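TBC1 domain family member 22A (PDB 2QFZ) probably acts, through the TBC domain that makes up this fragment, as a GTPase-activating protein for Rab family members. Local coordinates at residues A[58-63]-A[155-160]; A[65-70]-A[76-81]. All blocks are in the same frame, centred on the assembly; numbering follows the deposited sequence.

Contact 1: residues A[58-63]-A[155-160]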
ATOM      1  N   MET A  58      -8.510  13.607   1.018  1.00 19.94           N
ATOM      2  CA  MET A  58      -9.812  13.526   0.300  1.00 21.56           C
ATOM      3  C   MET A  58      -9.676  12.871  -1.097  1.00 20.08           C
ATOM      4  O   MET A  58     -10.599  12.195  -1.565  1.00 13.53           O
ATOM      5  CB  MET A  58     -10.419  14.923   0.169  1.00 25.41           C
ATOM      6  CG  MET A  58     -11.790  15.008  -0.538  1.00 28.84           C
ATOM      7  SD  MET A  58     -13.118  13.922   0.080  1.00 37.65           S
ATOM      8  CE  MET A  58     -13.296  14.522   1.780  1.00 41.81           C
ATOM      9  N   THR A  59      -8.568  13.141  -1.807  1.00 14.17           N
ATOM     10  CA  THR A  59      -8.328  12.478  -3.098  1.00 17.17           C
ATOM     11  C   THR A  59      -8.310  10.937  -2.953  1.00 18.99           C
ATOM     12  O   THR A  59      -9.039  10.248  -3.657  1.00 21.62           O
ATOM     13  CB  THR A  59      -7.069  13.010  -3.800  1.00 17.89           C
ATOM     14  OG1 THR A  59      -7.168  14.425  -3.965  1.00 19.53           O
ATOM     15  CG2 THR A  59      -6.882  12.380  -5.197  1.00 19.95           C
ATOM     16  N   TRP A  60      -7.513  10.404  -2.026  1.00 17.40           N
ATOM     17  CA  TRP A  60      -7.531   8.956  -1.756  1.00 18.27           C
ATOM     18  C   TRP A  60      -8.919   8.408  -1.429  1.00 17.34           C
ATOM     19  O   TRP A  60      -9.336   7.323  -1.918  1.00 18.76           O
ATOM     20  CB  TRP A  60      -6.561   8.613  -0.616  1.00 15.33           C
ATOM     21  CG  TRP A  60      -5.128   8.543  -0.998  1.00 12.31           C
ATOM     22  CD1 TRP A  60      -4.533   9.142  -2.046  1.00 15.28           C
ATOM     23  CD2 TRP A  60      -4.084   7.839  -0.293  1.00 14.18           C
ATOM     24  NE1 TRP A  60      -3.198   8.827  -2.090  1.00 13.42           N
ATOM     25  CE2 TRP A  60      -2.891   8.032  -1.022  1.00  9.53           C
ATOM     26  CE3 TRP A  60      -4.066   6.989   0.813  1.00 13.49           C
ATOM     27  CZ2 TRP A  60      -1.681   7.442  -0.653  1.00 15.11           C
ATOM     28  CZ3 TRP A  60      -2.855   6.407   1.194  1.00 12.95           C
ATOM     29  CH2 TRP A  60      -1.679   6.647   0.467  1.00 13.27           C
ATOM     30  N   LYS A  61      -9.646   9.132  -0.598  1.00 18.40           N
ATOM     31  CA  LYS A  61     -11.028   8.759  -0.305  1.00 20.93           C
ATOM     32  C   LYS A  61     -11.935   8.717  -1.517  1.00 20.34           C
ATOM     33  O   LYS A  61     -12.774   7.816  -1.624  1.00 24.15           O
ATOM     34  CB  LYS A  61     -11.626   9.638   0.778  1.00 19.04           C
ATOM     35  CG  LYS A  61     -11.000   9.383   2.125  1.00 25.03           C
ATOM     36  CD  LYS A  61     -11.564  10.322   3.212  1.00 27.93           C
ATOM     37  CE  LYS A  61     -10.534  10.513   4.295  1.00 31.47           C
ATOM     38  NZ  LYS A  61     -11.143  11.187   5.468  1.00 37.67           N
ATOM     39  N   LEU A  62     -11.791   9.661  -2.436  1.00 19.41           N
ATOM     40  CA  LEU A  62     -12.608   9.636  -3.645  1.00 19.64           C
ATOM     41  C   LEU A  62     -12.193   8.555  -4.654  1.00 22.89           C
ATOM     42  O   LEU A  62     -13.066   7.872  -5.231  1.00 18.81           O
ATOM     43  CB  LEU A  62     -12.655  10.990  -4.339  1.00 17.50           C
ATOM     44  CG  LEU A  62     -13.419  12.048  -3.568  1.00 21.99           C
ATOM     45  CD1 LEU A  62     -13.074  13.447  -4.114  1.00 20.74           C
ATOM     46  CD2 LEU A  62     -14.966  11.753  -3.589  1.00 17.68           C
ATOM     47  N   LEU A  63     -10.887   8.410  -4.861  1.00 23.03           N
ATOM     48  CA  LEU A  63     -10.348   7.475  -5.846  1.00 26.13           C
ATOM     49  C   LEU A  63     -10.566   6.024  -5.425  1.00 24.63           C
ATOM     50  O   LEU A  63     -10.766   5.179  -6.267  1.00 30.61           O
ATOM     51  CB  LEU A  63      -8.856   7.746  -6.105  1.00 27.35           C
ATOM     52  CG  LEU A  63      -8.462   8.964  -6.923  1.00 26.66           C
ATOM     53  CD1 LEU A  63      -6.933   9.108  -6.993  1.00 23.72           C
ATOM     54  CD2 LEU A  63      -9.043   8.866  -8.297  1.00 28.70           C
ATOM     55  N   THR A 155      -0.704   1.211   7.518  1.00 18.92           N
ATOM     56  CA  THR A 155       0.128   2.407   7.809  1.00 20.56           C
ATOM     57  C   THR A 155      -0.019   3.595   6.838  1.00 20.43           C
ATOM     58  O   THR A 155      -0.111   4.727   7.277  1.00 18.73           O
ATOM     59  CB  THR A 155       1.634   2.002   7.961  1.00 22.46           C
ATOM     60  OG1 THR A 155       1.714   0.859   8.823  1.00 21.74           O
ATOM     61  CG2 THR A 155       2.496   3.149   8.504  1.00 20.56           C
ATOM     62  N   PRO A 156      -0.017   3.359   5.510  1.00 16.84           N
ATOM     63  CA  PRO A 156      -0.163   4.521   4.663  1.00 17.91           C
ATOM     64  C   PRO A 156      -1.515   5.258   4.789  1.00 16.10           C
ATOM     65  O   PRO A 156      -1.548   6.480   4.804  1.00 19.75           O
ATOM     66  CB  PRO A 156       0.037   3.939   3.268  1.00 16.43           C
ATOM     67  CG  PRO A 156       0.803   2.676   3.535  1.00 14.53           C
ATOM     68  CD  PRO A 156       0.196   2.148   4.712  1.00 16.59           C
ATOM     69  N   PHE A 157      -2.616   4.535   4.884  1.00 16.50           N
ATOM     70  CA  PHE A 157      -3.908   5.193   5.098  1.00 15.61           C
ATOM     71  C   PHE A 157      -3.897   6.018   6.428  1.00 17.24           C
ATOM     72  O   PHE A 157      -4.297   7.163   6.476  1.00 14.06           O
ATOM     73  CB  PHE A 157      -5.012   4.143   5.078  1.00 16.24           C
ATOM     74  CG  PHE A 157      -5.181   3.477   3.755  1.00 13.40           C
ATOM     75  CD1 PHE A 157      -5.670   4.189   2.679  1.00 14.24           C
ATOM     76  CD2 PHE A 157      -4.852   2.157   3.575  1.00 17.61           C
ATOM     77  CE1 PHE A 157      -5.855   3.589   1.434  1.00 16.52           C
ATOM     78  CE2 PHE A 157      -5.028   1.548   2.318  1.00 17.77           C
ATOM     79  CZ  PHE A 157      -5.541   2.266   1.263  1.00 19.38           C
ATOM     80  N   PHE A 158      -3.361   5.440   7.477  1.00 17.92           N
ATOM     81  CA  PHE A 158      -3.462   6.042   8.786  1.00 20.12           C
ATOM     82  C   PHE A 158      -2.602   7.302   8.821  1.00 23.58           C
ATOM     83  O   PHE A 158      -3.040   8.337   9.300  1.00 20.05           O
ATOM     84  CB  PHE A 158      -3.051   5.045   9.893  1.00 21.47           C
ATOM     85  CG  PHE A 158      -2.996   5.664  11.268  1.00 23.57           C
ATOM     86  CD1 PHE A 158      -4.159   5.746  12.062  1.00 22.98           C
ATOM     87  CD2 PHE A 158      -1.802   6.210  11.749  1.00 24.20           C
ATOM     88  CE1 PHE A 158      -4.103   6.351  13.354  1.00 28.20           C
ATOM     89  CE2 PHE A 158      -1.735   6.831  13.003  1.00 23.89           C
ATOM     90  CZ  PHE A 158      -2.881   6.884  13.817  1.00 25.21           C
ATOM     91  N   VAL A 159      -1.378   7.213   8.290  1.00 21.33           N
ATOM     92  CA  VAL A 159      -0.462   8.343   8.294  1.00 17.92           C
ATOM     93  C   VAL A 159      -0.993   9.467   7.405  1.00 19.47           C
ATOM     94  O   VAL A 159      -1.022  10.607   7.817  1.00 21.04           O
ATOM     95  CB  VAL A 159       0.982   7.909   7.911  1.00 19.70           C
ATOM     96  CG1 VAL A 159       1.814   9.111   7.508  1.00 14.78           C
ATOM     97  CG2 VAL A 159       1.612   7.128   9.071  1.00 20.11           C
ATOM     98  N   VAL A 160      -1.466   9.135   6.215  1.00 17.94           N
ATOM     99  CA  VAL A 160      -2.049  10.132   5.326  1.00 16.49           C
ATOM    100  C   VAL A 160      -3.226  10.839   6.024  1.00 18.43           C
ATOM    101  O   VAL A 160      -3.253  12.089   6.083  1.00 17.47           O
ATOM    102  CB  VAL A 160      -2.426   9.510   3.930  1.00 14.09           C
ATOM    103  CG1 VAL A 160      -3.384  10.374   3.112  1.00 11.74           C
ATOM    104  CG2 VAL A 160      -1.154   9.237   3.128  1.00 17.45           C
TER
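Trp-60 alone carries segment 58-63 of helix 56-63 onto Pro-156, Phe-157 and Val-160, a compact example of one large aromatic side chain bridging two helices whose backbones stay well apart. This is helix packing inside the all-helical Rab-GAP TBC domain: the axes of the two short segments come no closer than 11.3 Å, and their directions differ by 134°. Along 58-63, Thr-59 turns instead to helix 40-47, where it meets Leu-43 and Ser-47. With CG of Trp-60 anti to the carbonyl carbon (chi1 -79°), the indole extends to the second helix. Its CE3 meets CD1 of Phe-157 at 3.7 Å; the two rings approach obliquely, with planes at 76°. CZ3 reaches the backbone O of Pro-156 at 3.8 Å, and CH2 lies 4.3 Å from the CB of the same proline. The other end of the indole is fixed by a hydrogen bond from NE1 to Asp-268, which also satisfies this buried polar atom. An alanine here would remove the indole and is likely to leave Phe-157 and Val-160 facing a gap and Asp-268 without its indole donor. Next along the helix, Lys-61 turns to a salt bridge with Asp-190. Val-160 completes the contact from above the indole: its CG2 sits over a face of the six-membered ring, 4.0 Å from the centroid, in a CH-pi contact.

Contact 2: residues A[65-70]-A[76-81]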
ATOM      1  N   GLY A  65     -13.266   5.109  -3.848  1.00 28.24           N
ATOM      2  CA  GLY A  65     -14.715   4.942  -3.773  1.00 28.37           C
ATOM      3  C   GLY A  65     -15.317   4.976  -2.377  1.00 27.20           C
ATOM      4  O   GLY A  65     -16.455   4.561  -2.175  1.00 27.70           O
ATOM      5  N   TYR A  66     -14.562   5.439  -1.397  1.00 26.53           N
ATOM      6  CA  TYR A  66     -15.076   5.526  -0.018  1.00 24.56           C
ATOM      7  C   TYR A  66     -16.116   6.667   0.078  1.00 25.88           C
ATOM      8  O   TYR A  66     -17.181   6.511   0.681  1.00 25.75           O
ATOM      9  CB  TYR A  66     -13.902   5.736   0.945  1.00 22.79           C
ATOM     10  CG  TYR A  66     -14.252   5.910   2.394  1.00 21.21           C
ATOM     11  CD1 TYR A  66     -15.108   5.033   3.031  1.00 21.76           C
ATOM     12  CD2 TYR A  66     -13.697   6.962   3.145  1.00 17.62           C
ATOM     13  CE1 TYR A  66     -15.445   5.209   4.407  1.00 18.92           C
ATOM     14  CE2 TYR A  66     -14.007   7.130   4.509  1.00 17.63           C
ATOM     15  CZ  TYR A  66     -14.900   6.245   5.121  1.00 17.72           C
ATOM     16  OH  TYR A  66     -15.210   6.368   6.458  1.00 19.88           O
ATOM     17  N   LEU A  67     -15.786   7.806  -0.520  1.00 25.74           N
ATOM     18  CA  LEU A  67     -16.680   8.907  -0.578  1.00 25.94           C
ATOM     19  C   LEU A  67     -17.158   9.103  -2.009  1.00 27.49           C
ATOM     20  O   LEU A  67     -16.397   8.873  -2.956  1.00 26.40           O
ATOM     21  CB  LEU A  67     -16.023  10.172  -0.063  1.00 27.86           C
ATOM     22  CG  LEU A  67     -15.784  10.217   1.455  1.00 31.94           C
ATOM     23  CD1 LEU A  67     -15.291  11.581   1.845  1.00 33.24           C
ATOM     24  CD2 LEU A  67     -17.016   9.840   2.260  1.00 30.55           C
ATOM     25  N   PRO A  68     -18.431   9.507  -2.158  1.00 23.67           N
ATOM     26  CA  PRO A  68     -19.079   9.801  -3.449  1.00 24.71           C
ATOM     27  C   PRO A  68     -18.541  11.036  -4.136  1.00 21.75           C
ATOM     28  O   PRO A  68     -18.082  11.970  -3.455  1.00 18.97           O
ATOM     29  CB  PRO A  68     -20.552   9.987  -3.069  1.00 25.87           C
ATOM     30  CG  PRO A  68     -20.555  10.286  -1.616  1.00 22.47           C
ATOM     31  CD  PRO A  68     -19.354   9.661  -1.025  1.00 21.17           C
ATOM     32  N   ALA A  69     -18.581  11.002  -5.471  1.00 18.67           N
ATOM     33  CA  ALA A  69     -18.185  12.103  -6.338  1.00 23.54           C
ATOM     34  C   ALA A  69     -19.062  13.341  -6.128  1.00 24.47           C
ATOM     35  O   ALA A  69     -18.586  14.472  -6.246  1.00 25.63           O
ATOM     36  CB  ALA A  69     -18.245  11.662  -7.793  1.00 24.69           C
ATOM     37  N   ASN A  70     -20.341  13.117  -5.821  1.00 27.26           N
ATOM     38  CA  ASN A  70     -21.272  14.215  -5.557  1.00 27.91           C
ATOM     39  C   ASN A  70     -21.030  14.874  -4.186  1.00 26.71           C
ATOM     40  O   ASN A  70     -21.149  14.226  -3.119  1.00 23.78           O
ATOM     41  CB  ASN A  70     -22.727  13.755  -5.681  1.00 28.89           C
ATOM     42  CG  ASN A  70     -23.691  14.933  -5.603  1.00 33.24           C
ATOM     43  OD1 ASN A  70     -24.082  15.308  -4.534  1.00 31.32           O
ATOM     44  ND2 ASN A  70     -23.948  15.594  -6.739  1.00 33.60           N
ATOM     45  N   ALA A  76     -23.024  12.970   4.749  1.00 25.75           N
ATOM     46  CA  ALA A  76     -23.945  11.904   5.223  1.00 24.16           C
ATOM     47  C   ALA A  76     -23.345  10.520   5.026  1.00 24.26           C
ATOM     48  O   ALA A  76     -23.426   9.675   5.915  1.00 25.90           O
ATOM     49  CB  ALA A  76     -25.325  11.996   4.489  1.00 25.05           C
ATOM     50  N   THR A  77     -22.743  10.281   3.858  1.00 25.05           N
ATOM     51  CA  THR A  77     -22.090   9.024   3.594  1.00 22.02           C
ATOM     52  C   THR A  77     -20.925   8.731   4.566  1.00 20.76           C
ATOM     53  O   THR A  77     -20.773   7.621   5.089  1.00 19.58           O
ATOM     54  CB  THR A  77     -21.551   8.961   2.142  1.00 25.99           C
ATOM     55  OG1 THR A  77     -22.608   9.160   1.218  1.00 32.26           O
ATOM     56  CG2 THR A  77     -20.931   7.597   1.882  1.00 25.73           C
ATOM     57  N   LEU A  78     -20.094   9.725   4.794  1.00 21.99           N
ATOM     58  CA  LEU A  78     -18.982   9.595   5.750  1.00 22.13           C
ATOM     59  C   LEU A  78     -19.489   9.302   7.144  1.00 19.14           C
ATOM     60  O   LEU A  78     -19.017   8.389   7.806  1.00 18.42           O
ATOM     61  CB  LEU A  78     -18.155  10.905   5.744  1.00 22.72           C
ATOM     62  CG  LEU A  78     -16.776  10.901   6.417  1.00 26.00           C
ATOM     63  CD1 LEU A  78     -15.930   9.822   5.845  1.00 19.56           C
ATOM     64  CD2 LEU A  78     -16.102  12.268   6.249  1.00 21.63           C
ATOM     65  N   GLN A  79     -20.408  10.115   7.645  1.00 22.09           N
ATOM     66  CA  GLN A  79     -20.950   9.833   8.951  1.00 24.04           C
ATOM     67  C   GLN A  79     -21.579   8.432   9.029  1.00 18.56           C
ATOM     68  O   GLN A  79     -21.397   7.728   9.996  1.00 21.39           O
ATOM     69  CB  GLN A  79     -21.970  10.892   9.388  1.00 28.94           C
ATOM     70  CG  GLN A  79     -22.253  10.790  10.880  1.00 35.12           C
ATOM     71  CD  GLN A  79     -23.546  11.487  11.341  1.00 42.37           C
ATOM     72  OE1 GLN A  79     -24.620  11.315  10.745  1.00 44.35           O
ATOM     73  NE2 GLN A  79     -23.445  12.246  12.450  1.00 46.27           N
ATOM     74  N   ARG A  80     -22.327   8.023   8.024  1.00 21.03           N
ATOM     75  CA  ARG A  80     -22.962   6.683   8.113  1.00 24.83           C
ATOM     76  C   ARG A  80     -21.941   5.537   8.060  1.00 21.22           C
ATOM     77  O   ARG A  80     -22.060   4.587   8.823  1.00 21.87           O
ATOM     78  CB  ARG A  80     -24.074   6.539   7.071  1.00 25.07           C
ATOM     79  CG  ARG A  80     -25.171   7.566   7.370  1.00 31.36           C
ATOM     80  CD  ARG A  80     -26.448   7.289   6.782  1.00 31.76           C
ATOM     81  NE  ARG A  80     -26.798   8.096   5.620  1.00 36.86           N
ATOM     82  CZ  ARG A  80     -27.924   8.822   5.485  1.00 30.18           C
ATOM     83  NH1 ARG A  80     -28.159   9.455   4.357  1.00 29.24           N
ATOM     84  NH2 ARG A  80     -28.787   8.953   6.461  1.00 34.35           N
ATOM     85  N   LYS A  81     -20.914   5.650   7.214  1.00 21.53           N
ATOM     86  CA  LYS A  81     -19.859   4.594   7.169  1.00 20.83           C
ATOM     87  C   LYS A  81     -19.048   4.563   8.452  1.00 17.46           C
ATOM     88  O   LYS A  81     -18.696   3.507   8.938  1.00 18.38           O
ATOM     89  CB  LYS A  81     -18.976   4.756   5.945  1.00 23.31           C
ATOM     90  CG  LYS A  81     -19.673   4.448   4.644  1.00 24.66           C
ATOM     91  CD  LYS A  81     -18.719   4.449   3.487  1.00 27.34           C
ATOM     92  CE  LYS A  81     -19.406   4.169   2.155  1.00 31.25           C
ATOM     93  NZ  LYS A  81     -18.448   4.156   0.990  1.00 31.35           N
TER
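Tyr-66 packs on Leu-78 and Lys-81, and Leu-67 on Leu-78, of helix 74-91, so that the connection between consecutive helices of the TBC domain folds back onto the second of them. Helix 56-63 ends in a Schellman motif with Gly-65 at positive phi, and the chain then runs into this contact. The tight part centres on the buried tyrosine, its CG anti to the backbone N (chi1 177°), which brings the ring end up to Leu-78 and Lys-81. Leu-78 crosses it at about a right angle, its CD1 being 3.6 Å from Tyr-66 CE2 and 3.7 Å from Leu-67 CD2, so one methyl joins both loop residues. At the CE1 side of the ring the extended Lys-81 runs past in the opposite direction, its CD 3.5 Å from Tyr-66 CE1. Outside the two segments, the tyrosine hydroxyl is hydrogen-bonded to Asp-190 and the ring meets that of Trp-193. On the looser, partly exposed side, CG of Pro-68 meets the Thr-77 side chain head-on, 3.7 Å from Thr-77 OG1; the Thr-77 hydroxyl is hydrogen-bonded to Arg-73 O, just ahead of helix 74-91. Lys-81 serves both kinds of chemistry: its methylenes line the tyrosine while NZ donates to Tyr-66 O at 2.7 Å, at 125° to the C=O and tilted 23° from the carbonyl plane. An ammonium held there probably polarises this peptide carbonyl, pairing a charge with a backbone dipole.

Both contacts draw on the same run of sequence, since the loop 65-70 follows, after Ser-64, the helix that holds 58-63, and contact 2 is nested inside the long chain loop that contact 1 closes. Contact 1 lies in the core, its centre about 10 Å from the centre of the chain, and rests on apolar and aromatic packing, with no hydrogen bond between its segments. Contact 2, its centre about 21 Å from the centre of the chain, is partly buried and adds a charged side chain to its packing. They meet where Leu-67 N probably bonds to Lys-61 O at 3.2 Å. Asp-190 of helix 181-200 links them too, one carboxylate oxygen taking Lys-61 and the other Tyr-66.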